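Long-range contacts in uncharacterized protein YjgB (Bacillus subtilis, PDB 4YGT), which is of unknown function but is a putative secreted lipoprotein and the first structural representative of the DUF4309 family: residues A17-N22 and L102-V107; P76-S81 and I91-T96; V119-T124 and V134-R139; Y140-V145 and D153-K158. One frame throughout, in Å; residues are numbered along the deposited sequence.

Contacts 2, 3 and 4 each join the two strands of a beta hairpin in one antiparallel sheet, and contact 1 packs helix 14-27 against the loop that follows strand 88-95. Contacts 2 and 4 lie near the middle of the chain and are buried; they meet where strands 88-95 and 152-159 run side by side, Tyr93 N lying 2.8 Å from Val155 O. Contact 2 gathers aromatic rings on one face, whereas contact 4 has one apolar and one polar face. Contact 3, at the outermost strand 121-124, is only partly buried and relies on a salt bridge and a beta bulge. Contact 1 is buried and apolar across its segments, and Leu104 carries it onto Val155 of contact 4.

Contact 1 (A17-N22 and L102-V107); sequences AELVKN and LNLGGV
Leu19 reaches from helix 14-27 into the loop that carries the chain from strand 88-95 to helix 109-116, a helix-on-loop packing laid against the inner strands 88-95 and 152-159. Its CG stands anti to the backbone N (chi1 170°), which sends methyl CD2 across to Asn103, 3.6 Å from CB. The same methyl lies 4.1 Å from Val107 CG2 and also meets Leu104 CD2, so one branch of a leucine serves three neighbours. The next residue, Val20, crosses Val107 at a slant, and its CG2 sits about equally far from both methyls of that valine. Compact branched side chains suit this place, where helix 109-116 packs on Val20 through Leu112 and Leu116, and Tyr93 touches Leu19. Of its side chain, Asn103 turns CB to the helix. Its amide leads away: ND2 bonds Thr96 OG1, and OD1 accepts from the backbone N of Leu104 at 2.8 Å, the donor tilted 29° from the carbonyl plane.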
loop_
_atom_site.group_PDB
_atom_site.type_symbol
_atom_site.label_atom_id
_atom_site.label_comp_id
_atom_site.label_asym_id
_atom_site.label_seq_id
_atom_site.Cartn_x
_atom_site.Cartn_y
_atom_site.Cartn_z
ATOM N N ALA A 17 0.155 -11.561 -9.360
ATOM C CA ALA A 17 1.230 -12.323 -8.729
ATOM C C ALA A 17 2.529 -11.525 -8.755
ATOM O O ALA A 17 3.169 -11.359 -7.706
ATOM C CB ALA A 17 1.413 -13.660 -9.432
ATOM N N GLU A 18 2.895 -10.994 -9.953
ATOM C CA GLU A 18 4.094 -10.177 -10.164
ATOM C C GLU A 18 4.012 -8.909 -9.325
ATOM O O GLU A 18 5.042 -8.446 -8.834
ATOM C CB GLU A 18 4.299 -9.846 -11.648
ATOM C CG GLU A 18 5.192 -10.853 -12.358
ATOM C CD GLU A 18 4.724 -11.335 -13.721
ATOM O OE1 GLU A 18 4.163 -10.520 -14.490
ATOM O OE2 GLU A 18 4.955 -12.527 -14.032
ATOM N N LEU A 19 2.781 -8.389 -9.117
ATOM C CA LEU A 19 2.518 -7.218 -8.287
ATOM C C LEU A 19 2.878 -7.509 -6.821
ATOM O O LEU A 19 3.635 -6.757 -6.216
ATOM C CB LEU A 19 1.047 -6.777 -8.414
ATOM C CG LEU A 19 0.583 -5.723 -7.412
ATOM C CD1 LEU A 19 1.297 -4.393 -7.613
ATOM C CD2 LEU A 19 -0.899 -5.579 -7.436
ATOM N N VAL A 20 2.344 -8.600 -6.269
ATOM C CA VAL A 20 2.591 -9.054 -4.896
ATOM C C VAL A 20 4.104 -9.258 -4.703
ATOM O O VAL A 20 4.659 -8.791 -3.700
ATOM C CB VAL A 20 1.761 -10.338 -4.616
ATOM C CG1 VAL A 20 2.259 -11.089 -3.391
ATOM C CG2 VAL A 20 0.289 -9.999 -4.465
ATOM N N LYS A 21 4.770 -9.891 -5.701
ATOM C CA LYS A 21 6.215 -10.105 -5.706
ATOM C C LYS A 21 6.973 -8.768 -5.711
ATOM O O LYS A 21 7.905 -8.609 -4.920
ATOM C CB LYS A 21 6.663 -10.969 -6.910
ATOM C CG LYS A 21 6.305 -12.462 -6.804
ATOM C CD LYS A 21 6.995 -13.317 -7.889
ATOM C CE LYS A 21 6.336 -13.256 -9.254
ATOM N NZ LYS A 21 7.189 -13.869 -10.305
ATOM N N ASN A 22 6.563 -7.799 -6.577
ATOM C CA ASN A 22 7.236 -6.507 -6.677
ATOM C C ASN A 22 7.029 -5.676 -5.387
ATOM O O ASN A 22 7.958 -4.999 -4.943
ATOM C CB ASN A 22 6.773 -5.748 -7.939
ATOM C CG ASN A 22 7.616 -4.551 -8.332
ATOM O OD1 ASN A 22 8.815 -4.440 -8.017
ATOM N ND2 ASN A 22 7.003 -3.641 -9.086
ATOM N N LEU A 102 -6.274 -7.157 -12.723
ATOM C CA LEU A 102 -4.843 -7.098 -13.031
ATOM C C LEU A 102 -3.998 -6.633 -11.839
ATOM O O LEU A 102 -2.772 -6.757 -11.892
ATOM C CB LEU A 102 -4.564 -6.195 -14.246
ATOM C CG LEU A 102 -5.284 -6.515 -15.550
ATOM C CD1 LEU A 102 -4.953 -5.491 -16.593
ATOM C CD2 LEU A 102 -4.942 -7.908 -16.068
ATOM N N ASN A 103 -4.626 -6.118 -10.762
ATOM C CA ASN A 103 -3.882 -5.715 -9.568
ATOM C C ASN A 103 -4.592 -6.225 -8.310
ATOM O O ASN A 103 -4.771 -7.427 -8.227
ATOM C CB ASN A 103 -3.544 -4.212 -9.528
ATOM C CG ASN A 103 -4.712 -3.301 -9.683
ATOM O OD1 ASN A 103 -5.405 -2.994 -8.714
ATOM N ND2 ASN A 103 -4.957 -2.864 -10.908
ATOM N N LEU A 104 -4.961 -5.371 -7.330
ATOM C CA LEU A 104 -5.543 -5.778 -6.035
ATOM C C LEU A 104 -6.805 -6.632 -6.131
ATOM O O LEU A 104 -7.066 -7.410 -5.207
ATOM C CB LEU A 104 -5.814 -4.579 -5.111
ATOM C CG LEU A 104 -4.577 -3.792 -4.640
ATOM C CD1 LEU A 104 -4.915 -2.904 -3.474
ATOM C CD2 LEU A 104 -3.454 -4.720 -4.227
ATOM N N GLY A 105 -7.544 -6.516 -7.238
ATOM C CA GLY A 105 -8.739 -7.313 -7.495
ATOM C C GLY A 105 -8.416 -8.790 -7.619
ATOM O O GLY A 105 -9.258 -9.642 -7.321
ATOM N N GLY A 106 -7.180 -9.075 -8.037
ATOM C CA GLY A 106 -6.638 -10.419 -8.189
ATOM C C GLY A 106 -5.747 -10.857 -7.043
ATOM O O GLY A 106 -5.208 -11.964 -7.073
ATOM N N VAL A 107 -5.591 -9.997 -6.021
ATOM C CA VAL A 107 -4.748 -10.281 -4.856
ATOM C C VAL A 107 -5.627 -10.886 -3.773
ATOM O O VAL A 107 -6.369 -10.184 -3.081
ATOM C CB VAL A 107 -3.926 -9.055 -4.366
ATOM C CG1 VAL A 107 -3.120 -9.383 -3.112
ATOM C CG2 VAL A 107 -3.004 -8.548 -5.472
#

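Contact 2 (P76-S81 and I91-T96); sequences PGYGFS and IRYFGT. With EDO (1,2-ethanediol), chain C; SO4 (sulfate ion), chain B.
Strands 77-81 and 91-95 run antiparallel at 165°, their axes approaching to 4.6 Å. Gly79 and Arg92 form a hydrogen-bonded pair: Gly79 N gives to Arg92 O at 2.8 Å, and Arg92 N returns a bond to Gly79 O. Phe94 N bonds Gly77 O. Tyr78 with Tyr93 and Phe80 with Ile91 are the non-hydrogen-bonded pairs, and all four side chains share one face. Tyr93, its CG anti to the backbone N (chi1 177°), presents its edge to the face of Tyr78 in an offset edge-to-face stack, the planes at 69° and CD1 of Tyr93 3.6 Å from CE1 of Tyr78. The adjacent CE1 of Tyr93 meets Pro76 CG, also at 3.6 Å. This beta hairpin lies inside the seven-stranded sheet, with Phe53 meeting the rings of both Tyr78 and Phe80. A leucine in place of Tyr78 would probably leave the edge of Tyr93 without its aromatic face and Gln35 without its weak hydroxyl partner. Phe80 and Ile91 run alongside each other, CE2 against CG2. On the opposite face Gly77 and Gly79 suit their places because a side chain would run into Phe94, into its CB from Gly77 and its CE2 from Gly79; that CE2 lies 3.7 Å from Gly79 N. Arg92 bends at CG-CD and forms a salt bridge with Glu90; its bond to the sulfate is weak.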
loop_
_atom_site.group_PDB
_atom_site.type_symbol
_atom_site.label_atom_id
_atom_site.label_comp_id
_atom_site.label_asym_id
_atom_site.label_seq_id
_atom_site.Cartn_x
_atom_site.Cartn_y
_atom_site.Cartn_z
ATOM N N PRO A 76 -2.401 3.579 -10.273
ATOM C CA PRO A 76 -3.125 3.275 -9.030
ATOM C C PRO A 76 -3.265 4.451 -8.054
ATOM O O PRO A 76 -2.576 5.464 -8.161
ATOM C CB PRO A 76 -2.271 2.165 -8.404
ATOM C CG PRO A 76 -0.903 2.442 -8.895
ATOM C CD PRO A 76 -1.067 2.938 -10.287
ATOM N N GLY A 77 -4.148 4.260 -7.082
ATOM C CA GLY A 77 -4.372 5.199 -6.002
ATOM C C GLY A 77 -3.350 5.011 -4.908
ATOM O O GLY A 77 -2.865 3.898 -4.693
ATOM N N TYR A 78 -2.981 6.109 -4.240
ATOM C CA TYR A 78 -2.040 6.092 -3.113
ATOM C C TYR A 78 -2.488 6.999 -2.026
ATOM O O TYR A 78 -3.155 7.990 -2.285
ATOM C CB TYR A 78 -0.601 6.515 -3.465
ATOM C CG TYR A 78 0.148 5.576 -4.360
ATOM C CD1 TYR A 78 0.871 4.503 -3.840
ATOM C CD2 TYR A 78 0.177 5.779 -5.727
ATOM C CE1 TYR A 78 1.582 3.644 -4.680
ATOM C CE2 TYR A 78 0.896 4.950 -6.566
ATOM C CZ TYR A 78 1.569 3.873 -6.050
ATOM O OH TYR A 78 2.212 3.109 -6.986
ATOM N N GLY A 79 -2.007 6.697 -0.830
ATOM C CA GLY A 79 -2.197 7.477 0.375
ATOM C C GLY A 79 -0.864 7.589 1.081
ATOM O O GLY A 79 -0.096 6.632 1.128
ATOM N N PHE A 80 -0.560 8.775 1.588
ATOM C CA PHE A 80 0.649 9.023 2.359
ATOM C C PHE A 80 0.296 9.704 3.663
ATOM O O PHE A 80 -0.367 10.726 3.658
ATOM C CB PHE A 80 1.629 9.894 1.566
ATOM C CG PHE A 80 2.089 9.266 0.275
ATOM C CD1 PHE A 80 1.343 9.412 -0.894
ATOM C CD2 PHE A 80 3.262 8.522 0.225
ATOM C CE1 PHE A 80 1.769 8.833 -2.086
ATOM C CE2 PHE A 80 3.680 7.938 -0.969
ATOM C CZ PHE A 80 2.929 8.098 -2.114
ATOM N N SER A 81 0.702 9.122 4.777
ATOM C CA SER A 81 0.586 9.750 6.095
ATOM C C SER A 81 2.011 10.152 6.500
ATOM O O SER A 81 2.981 9.594 5.976
ATOM C CB SER A 81 -0.081 8.822 7.105
ATOM O OG SER A 81 0.770 7.751 7.472
ATOM N N ILE A 91 2.657 4.274 3.726
ATOM C CA ILE A 91 2.248 4.360 2.313
ATOM C C ILE A 91 1.109 3.364 2.149
ATOM O O ILE A 91 1.193 2.252 2.659
ATOM C CB ILE A 91 3.404 4.147 1.268
ATOM C CG1 ILE A 91 4.612 5.068 1.571
ATOM C CG2 ILE A 91 2.896 4.364 -0.174
ATOM C CD1 ILE A 91 5.914 4.792 0.787
ATOM N N ARG A 92 0.026 3.798 1.509
ATOM C CA ARG A 92 -1.146 3.000 1.243
ATOM C C ARG A 92 -1.354 2.923 -0.276
ATOM O O ARG A 92 -1.468 3.954 -0.938
ATOM C CB ARG A 92 -2.330 3.636 1.968
ATOM C CG ARG A 92 -3.496 2.717 2.203
ATOM C CD ARG A 92 -4.411 3.299 3.254
ATOM N NE ARG A 92 -3.962 3.037 4.623
ATOM C CZ ARG A 92 -4.585 3.501 5.702
ATOM N NH1 ARG A 92 -5.643 4.289 5.576
ATOM N NH2 ARG A 92 -4.125 3.223 6.912
ATOM N N TYR A 93 -1.339 1.694 -0.825
ATOM C CA TYR A 93 -1.530 1.346 -2.233
ATOM C C TYR A 93 -2.983 0.872 -2.411
ATOM O O TYR A 93 -3.379 -0.104 -1.786
ATOM C CB TYR A 93 -0.499 0.272 -2.631
ATOM C CG TYR A 93 -0.623 -0.247 -4.042
ATOM C CD1 TYR A 93 -0.001 0.404 -5.102
ATOM C CD2 TYR A 93 -1.344 -1.404 -4.320
ATOM C CE1 TYR A 93 -0.146 -0.050 -6.414
ATOM C CE2 TYR A 93 -1.480 -1.878 -5.625
ATOM C CZ TYR A 93 -0.877 -1.199 -6.670
ATOM O OH TYR A 93 -1.019 -1.654 -7.964
ATOM N N PHE A 94 -3.776 1.562 -3.266
ATOM C CA PHE A 94 -5.196 1.255 -3.415
ATOM C C PHE A 94 -5.562 0.461 -4.675
ATOM O O PHE A 94 -6.733 0.091 -4.851
ATOM C CB PHE A 94 -5.974 2.560 -3.412
ATOM C CG PHE A 94 -6.022 3.193 -2.042
ATOM C CD1 PHE A 94 -6.983 2.805 -1.109
ATOM C CD2 PHE A 94 -5.159 4.233 -1.709
ATOM C CE1 PHE A 94 -7.038 3.409 0.148
ATOM C CE2 PHE A 94 -5.221 4.839 -0.459
ATOM C CZ PHE A 94 -6.161 4.435 0.458
ATOM N N GLY A 95 -4.569 0.192 -5.526
ATOM C CA GLY A 95 -4.809 -0.464 -6.802
ATOM C C GLY A 95 -5.505 0.506 -7.738
ATOM O O GLY A 95 -5.552 1.705 -7.457
ATOM N N THR A 96 -6.082 -0.001 -8.834
ATOM C CA THR A 96 -6.818 0.817 -9.813
ATOM C C THR A 96 -8.329 0.502 -9.736
ATOM O O THR A 96 -8.748 -0.428 -9.027
ATOM C CB THR A 96 -6.258 0.593 -11.239
ATOM O OG1 THR A 96 -6.748 -0.647 -11.756
ATOM C CG2 THR A 96 -4.732 0.598 -11.288
HETATM C C1 EDO C . -1.368 9.395 -9.418
HETATM O O1 EDO C . -2.345 9.790 -8.479
HETATM C C2 EDO C . -1.619 7.959 -9.881
HETATM O O2 EDO C . -2.969 7.830 -10.300
HETATM S S SO4 B . -6.813 5.670 9.735
HETATM O O1 SO4 B . -6.501 6.939 10.403
HETATM O O2 SO4 B . -7.412 5.876 8.420
HETATM O O3 SO4 B . -5.565 4.908 9.604
HETATM O O4 SO4 B . -7.765 4.895 10.507
#

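Contact 3 (V119-T124 and V134-R139); sequences VNRVLT and VYDTGR. With EDO (1,2-ethanediol), chain F.
Arg121 and Asn120 both face Val134, a classic beta bulge in the hairpin of strands 121-124 and 131-137. Arg121 N bonds Val134 O, Asn120 N does so weakly, and Val134 N answers to Arg121 O at 2.8 Å. From CB, which rests 3.8 Å from Val134 CB, the arginine chain bends at chi3 (-133°) and brings NH1 to Val134 CG1. At the tip NH1 gives a 2.9 Å bond to Asp136 OD1, in the guanidinium plane and on the syn side of OD1 but 33° out of the carboxylate plane, while NH2 makes only weak bonds to both carboxylate oxygens. NH1 also has a long, weak ion pair with Glu141. A methionine in place of Arg121 would probably leave Asp136 without its salt-bridge partner. Asn120 stacks its amide near the carboxylate, the planes 21° apart, and its OD1 takes Asp136 N at 2.8 Å from above the amide plane. Just before the bulge, Val119 CA lies over one face of the Tyr135 ring, a CH-pi contact; the ring's OH bonds Gly117 O. In this partly buried contact at the edge strand, Asp136 is held by carboxylate and backbone N, so polar and ionic pairs outweigh apolar packing.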
loop_
_atom_site.group_PDB
_atom_site.type_symbol
_atom_site.label_atom_id
_atom_site.label_comp_id
_atom_site.label_asym_id
_atom_site.label_seq_id
_atom_site.Cartn_x
_atom_site.Cartn_y
_atom_site.Cartn_z
ATOM N N VAL A 119 2.141 -16.343 5.943
ATOM C CA VAL A 119 1.962 -14.982 6.448
ATOM C C VAL A 119 2.577 -14.904 7.863
ATOM O O VAL A 119 2.465 -15.872 8.620
ATOM C CB VAL A 119 0.447 -14.595 6.401
ATOM C CG1 VAL A 119 -0.423 -15.527 7.262
ATOM C CG2 VAL A 119 0.224 -13.139 6.769
ATOM N N ASN A 120 3.225 -13.772 8.214
ATOM C CA ASN A 120 3.806 -13.629 9.551
ATOM C C ASN A 120 2.718 -13.461 10.622
ATOM O O ASN A 120 2.779 -14.116 11.664
ATOM C CB ASN A 120 4.781 -12.467 9.612
ATOM C CG ASN A 120 6.037 -12.701 8.806
ATOM O OD1 ASN A 120 6.153 -12.283 7.647
ATOM N ND2 ASN A 120 7.007 -13.385 9.405
ATOM N N ARG A 121 1.724 -12.595 10.352
ATOM C CA ARG A 121 0.626 -12.228 11.262
ATOM C C ARG A 121 -0.680 -12.050 10.558
ATOM O O ARG A 121 -0.704 -11.534 9.436
ATOM C CB ARG A 121 0.920 -10.831 11.853
ATOM C CG ARG A 121 1.669 -10.759 13.147
ATOM C CD ARG A 121 1.982 -9.290 13.397
ATOM N NE ARG A 121 3.379 -9.084 13.787
ATOM C CZ ARG A 121 4.373 -8.879 12.931
ATOM N NH1 ARG A 121 4.139 -8.847 11.627
ATOM N NH2 ARG A 121 5.612 -8.713 13.373
ATOM N N VAL A 122 -1.773 -12.291 11.275
ATOM C CA VAL A 122 -3.104 -11.962 10.797
ATOM C C VAL A 122 -3.683 -11.066 11.899
ATOM O O VAL A 122 -3.725 -11.477 13.057
ATOM C CB VAL A 122 -3.983 -13.165 10.393
ATOM C CG1 VAL A 122 -5.360 -12.694 9.952
ATOM C CG2 VAL A 122 -3.333 -13.955 9.264
ATOM N N LEU A 123 -3.994 -9.802 11.559
ATOM C CA LEU A 123 -4.459 -8.787 12.510
ATOM C C LEU A 123 -5.831 -8.220 12.164
ATOM O O LEU A 123 -6.240 -8.188 10.996
ATOM C CB LEU A 123 -3.471 -7.596 12.588
ATOM C CG LEU A 123 -2.027 -7.782 13.064
ATOM C CD1 LEU A 123 -1.219 -6.514 12.794
ATOM C CD2 LEU A 123 -1.958 -8.105 14.554
ATOM N N THR A 124 -6.492 -7.679 13.187
ATOM C CA THR A 124 -7.810 -7.061 13.092
ATOM C C THR A 124 -7.598 -5.605 12.614
ATOM O O THR A 124 -6.488 -5.060 12.766
ATOM C CB THR A 124 -8.548 -7.239 14.458
ATOM O OG1 THR A 124 -9.951 -7.014 14.311
ATOM C CG2 THR A 124 -7.960 -6.393 15.599
ATOM N N VAL A 134 -0.148 -9.698 7.393
ATOM C CA VAL A 134 1.118 -8.972 7.530
ATOM C C VAL A 134 2.318 -9.843 7.165
ATOM O O VAL A 134 2.477 -10.940 7.699
ATOM C CB VAL A 134 1.301 -8.369 8.948
ATOM C CG1 VAL A 134 2.522 -7.460 9.014
ATOM C CG2 VAL A 134 0.061 -7.626 9.405
ATOM N N TYR A 135 3.186 -9.310 6.286
ATOM C CA TYR A 135 4.458 -9.905 5.857
ATOM C C TYR A 135 5.614 -9.019 6.325
ATOM O O TYR A 135 5.636 -7.849 5.985
ATOM C CB TYR A 135 4.491 -10.086 4.322
ATOM C CG TYR A 135 3.697 -11.288 3.863
ATOM C CD1 TYR A 135 4.281 -12.548 3.792
ATOM C CD2 TYR A 135 2.349 -11.174 3.528
ATOM C CE1 TYR A 135 3.546 -13.665 3.396
ATOM C CE2 TYR A 135 1.609 -12.280 3.114
ATOM C CZ TYR A 135 2.212 -13.526 3.048
ATOM O OH TYR A 135 1.483 -14.625 2.646
ATOM N N ASP A 136 6.545 -9.557 7.138
ATOM C CA ASP A 136 7.684 -8.769 7.610
ATOM C C ASP A 136 8.711 -8.645 6.490
ATOM O O ASP A 136 9.002 -9.637 5.816
ATOM C CB ASP A 136 8.308 -9.366 8.878
ATOM C CG ASP A 136 7.454 -9.266 10.138
ATOM O OD1 ASP A 136 6.597 -8.345 10.216
ATOM O OD2 ASP A 136 7.700 -10.047 11.078
ATOM N N THR A 137 9.200 -7.412 6.250
ATOM C CA THR A 137 10.146 -7.080 5.172
ATOM C C THR A 137 11.317 -6.216 5.708
ATOM O O THR A 137 11.393 -5.006 5.484
ATOM C CB THR A 137 9.405 -6.386 4.004
ATOM O OG1 THR A 137 8.849 -5.157 4.474
ATOM C CG2 THR A 137 8.310 -7.255 3.401
ATOM N N GLY A 138 12.207 -6.869 6.429
ATOM C CA GLY A 138 13.370 -6.238 7.039
ATOM C C GLY A 138 12.983 -5.308 8.167
ATOM O O GLY A 138 12.434 -5.751 9.180
ATOM N N ARG A 139 13.260 -4.010 7.977
ATOM C CA ARG A 139 12.913 -2.937 8.906
ATOM C C ARG A 139 11.432 -2.550 8.786
ATOM O O ARG A 139 10.934 -1.790 9.617
ATOM C CB ARG A 139 13.736 -1.684 8.571
ATOM C CG ARG A 139 15.220 -1.789 8.752
ATOM C CD ARG A 139 15.761 -0.446 9.157
ATOM N NE ARG A 139 16.334 0.259 8.018
ATOM C CZ ARG A 139 17.008 1.396 8.114
ATOM N NH1 ARG A 139 17.183 1.975 9.296
ATOM N NH2 ARG A 139 17.517 1.964 7.033
HETATM C C1 EDO F . 16.934 -0.650 4.143
HETATM O O1 EDO F . 16.733 -0.930 5.531
HETATM C C2 EDO F . 15.996 0.494 3.637
HETATM O O2 EDO F . 16.339 1.801 4.110
HETATM O O HOH W 1 8.302 -12.373 5.059
#

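Contact 4 (Y140-V145 and D153-K158); sequences YELHFV and DHVNLK. With EDO (1,2-ethanediol), chain F.
Strands 140-145 and 154-158 run antiparallel at 162°, with His143 and Asn156 a hydrogen-bonded pair in which His143 N lies 2.7 Å from Asn156 O in a nearly straight hydrogen bond. Next to it, Phe144 and Val155 form a non-hydrogen-bonded pair and lie side by side. Val155 CG1 sits over one face of the Phe144 ring as a CH-pi contact, 4.0 Å from its centroid, and Val155 CG2 reaches Phe144 CD2 at 3.5 Å. On the same face Leu142 CD2 touches Val155 CG1 and Leu157 CD1; branched and aromatic residues suit it because helix 14-27 covers it through Leu23 and Ala27. This hairpin of strands 140-146 and 152-159 forms the middle of the antiparallel sheet. Its other face is more polar. Val145 CB lies over the His154 ring, and His154 ND1 bonds Asn156 OD1 at 3.0 Å. His143 ND1 bonds Asp132, while NE2 makes a weak bond to Glu141 OE2. The extended chain of Lys158 passes by Glu141 and His143, its CE 3.5 Å from His143 NE2.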
loop_
_atom_site.group_PDB
_atom_site.type_symbol
_atom_site.label_atom_id
_atom_site.label_comp_id
_atom_site.label_asym_id
_atom_site.label_seq_id
_atom_site.Cartn_x
_atom_site.Cartn_y
_atom_site.Cartn_z
ATOM N N TYR A 140 10.760 -2.984 7.702
ATOM C CA TYR A 140 9.384 -2.584 7.410
ATOM C C TYR A 140 8.425 -3.778 7.416
ATOM O O TYR A 140 8.842 -4.920 7.639
ATOM C CB TYR A 140 9.349 -1.839 6.037
ATOM C CG TYR A 140 10.479 -0.834 5.910
ATOM C CD1 TYR A 140 10.377 0.435 6.473
ATOM C CD2 TYR A 140 11.695 -1.189 5.319
ATOM C CE1 TYR A 140 11.437 1.341 6.412
ATOM C CE2 TYR A 140 12.771 -0.298 5.277
ATOM C CZ TYR A 140 12.634 0.967 5.819
ATOM O OH TYR A 140 13.678 1.864 5.757
ATOM N N GLU A 141 7.122 -3.502 7.211
ATOM C CA GLU A 141 6.096 -4.535 7.135
ATOM C C GLU A 141 5.034 -4.143 6.125
ATOM O O GLU A 141 4.694 -2.961 5.989
ATOM C CB GLU A 141 5.481 -4.853 8.503
ATOM C CG GLU A 141 5.348 -3.657 9.424
ATOM C CD GLU A 141 4.723 -3.951 10.768
ATOM O OE1 GLU A 141 5.085 -4.975 11.393
ATOM O OE2 GLU A 141 3.883 -3.134 11.206
ATOM N N LEU A 142 4.585 -5.141 5.354
ATOM C CA LEU A 142 3.560 -4.997 4.318
ATOM C C LEU A 142 2.279 -5.542 4.848
ATOM O O LEU A 142 2.218 -6.729 5.193
ATOM C CB LEU A 142 3.932 -5.778 3.075
ATOM C CG LEU A 142 4.626 -5.127 1.958
ATOM C CD1 LEU A 142 4.703 -6.096 0.824
ATOM C CD2 LEU A 142 3.901 -3.870 1.498
ATOM N N HIS A 143 1.272 -4.690 4.936
ATOM C CA HIS A 143 -0.034 -5.035 5.458
ATOM C C HIS A 143 -1.013 -5.181 4.307
ATOM O O HIS A 143 -1.441 -4.168 3.748
ATOM C CB HIS A 143 -0.499 -3.935 6.421
ATOM C CG HIS A 143 0.324 -3.805 7.663
ATOM N ND1 HIS A 143 -0.175 -4.181 8.899
ATOM C CD2 HIS A 143 1.566 -3.297 7.832
ATOM C CE1 HIS A 143 0.777 -3.903 9.770
ATOM N NE2 HIS A 143 1.844 -3.372 9.177
ATOM N N PHE A 144 -1.317 -6.431 3.900
ATOM C CA PHE A 144 -2.303 -6.662 2.840
ATOM C C PHE A 144 -3.686 -6.692 3.489
ATOM O O PHE A 144 -4.018 -7.666 4.173
ATOM C CB PHE A 144 -2.026 -7.947 2.063
ATOM C CG PHE A 144 -0.744 -7.947 1.284
ATOM C CD1 PHE A 144 0.438 -8.399 1.860
ATOM C CD2 PHE A 144 -0.718 -7.529 -0.044
ATOM C CE1 PHE A 144 1.622 -8.444 1.119
ATOM C CE2 PHE A 144 0.472 -7.551 -0.777
ATOM C CZ PHE A 144 1.630 -8.024 -0.194
ATOM N N VAL A 145 -4.476 -5.614 3.315
ATOM C CA VAL A 145 -5.800 -5.509 3.945
ATOM C C VAL A 145 -6.880 -6.062 2.987
ATOM O O VAL A 145 -7.266 -5.404 2.026
ATOM C CB VAL A 145 -6.078 -4.057 4.421
ATOM C CG1 VAL A 145 -7.430 -3.941 5.094
ATOM C CG2 VAL A 145 -4.977 -3.564 5.357
ATOM N N ASP A 153 -8.156 -4.628 -0.541
ATOM C CA ASP A 153 -8.710 -3.276 -0.627
ATOM C C ASP A 153 -7.598 -2.280 -0.794
ATOM O O ASP A 153 -7.676 -1.419 -1.667
ATOM C CB ASP A 153 -9.535 -2.959 0.612
ATOM C CG ASP A 153 -10.819 -3.765 0.660
ATOM O OD1 ASP A 153 -11.299 -4.197 -0.423
ATOM O OD2 ASP A 153 -11.333 -3.981 1.765
ATOM N N HIS A 154 -6.549 -2.419 0.028
ATOM C CA HIS A 154 -5.319 -1.630 0.004
ATOM C C HIS A 154 -4.192 -2.422 0.667
ATOM O O HIS A 154 -4.435 -3.375 1.417
ATOM C CB HIS A 154 -5.476 -0.237 0.650
ATOM C CG HIS A 154 -6.071 -0.248 2.025
ATOM N ND1 HIS A 154 -5.299 -0.497 3.152
ATOM C CD2 HIS A 154 -7.344 -0.023 2.412
ATOM C CE1 HIS A 154 -6.128 -0.409 4.178
ATOM N NE2 HIS A 154 -7.364 -0.111 3.777
ATOM N N VAL A 155 -2.961 -2.047 0.335
ATOM C CA VAL A 155 -1.730 -2.635 0.857
ATOM C C VAL A 155 -0.975 -1.504 1.537
ATOM O O VAL A 155 -0.743 -0.478 0.912
ATOM C CB VAL A 155 -0.905 -3.311 -0.257
ATOM C CG1 VAL A 155 0.319 -4.001 0.320
ATOM C CG2 VAL A 155 -1.749 -4.306 -1.044
ATOM N N ASN A 156 -0.673 -1.652 2.833
ATOM C CA ASN A 156 0.040 -0.646 3.625
ATOM C C ASN A 156 1.495 -0.982 3.854
ATOM O O ASN A 156 1.835 -2.137 4.090
ATOM C CB ASN A 156 -0.625 -0.450 4.983
ATOM C CG ASN A 156 -2.073 -0.074 4.932
ATOM O OD1 ASN A 156 -2.577 0.382 3.907
ATOM N ND2 ASN A 156 -2.776 -0.260 6.049
ATOM N N LEU A 157 2.361 0.041 3.807
ATOM C CA LEU A 157 3.773 -0.116 4.125
ATOM C C LEU A 157 4.148 0.828 5.241
ATOM O O LEU A 157 3.899 2.024 5.134
ATOM C CB LEU A 157 4.671 0.111 2.906
ATOM C CG LEU A 157 6.176 -0.142 3.107
ATOM C CD1 LEU A 157 6.471 -1.595 3.391
ATOM C CD2 LEU A 157 6.934 0.311 1.925
ATOM N N LYS A 158 4.752 0.292 6.320
ATOM C CA LYS A 158 5.217 1.114 7.437
ATOM C C LYS A 158 6.438 0.482 8.086
ATOM O O LYS A 158 6.741 -0.674 7.807
ATOM C CB LYS A 158 4.096 1.387 8.468
ATOM C CG LYS A 158 3.510 0.187 9.196
ATOM C CD LYS A 158 2.685 0.682 10.382
ATOM C CE LYS A 158 1.724 -0.343 10.926
ATOM N NZ LYS A 158 0.597 0.297 11.666
HETATM C C1 EDO F . 16.934 -0.650 4.143
HETATM O O1 EDO F . 16.733 -0.930 5.531
HETATM C C2 EDO F . 15.996 0.494 3.637
HETATM O O2 EDO F . 16.339 1.801 4.110
#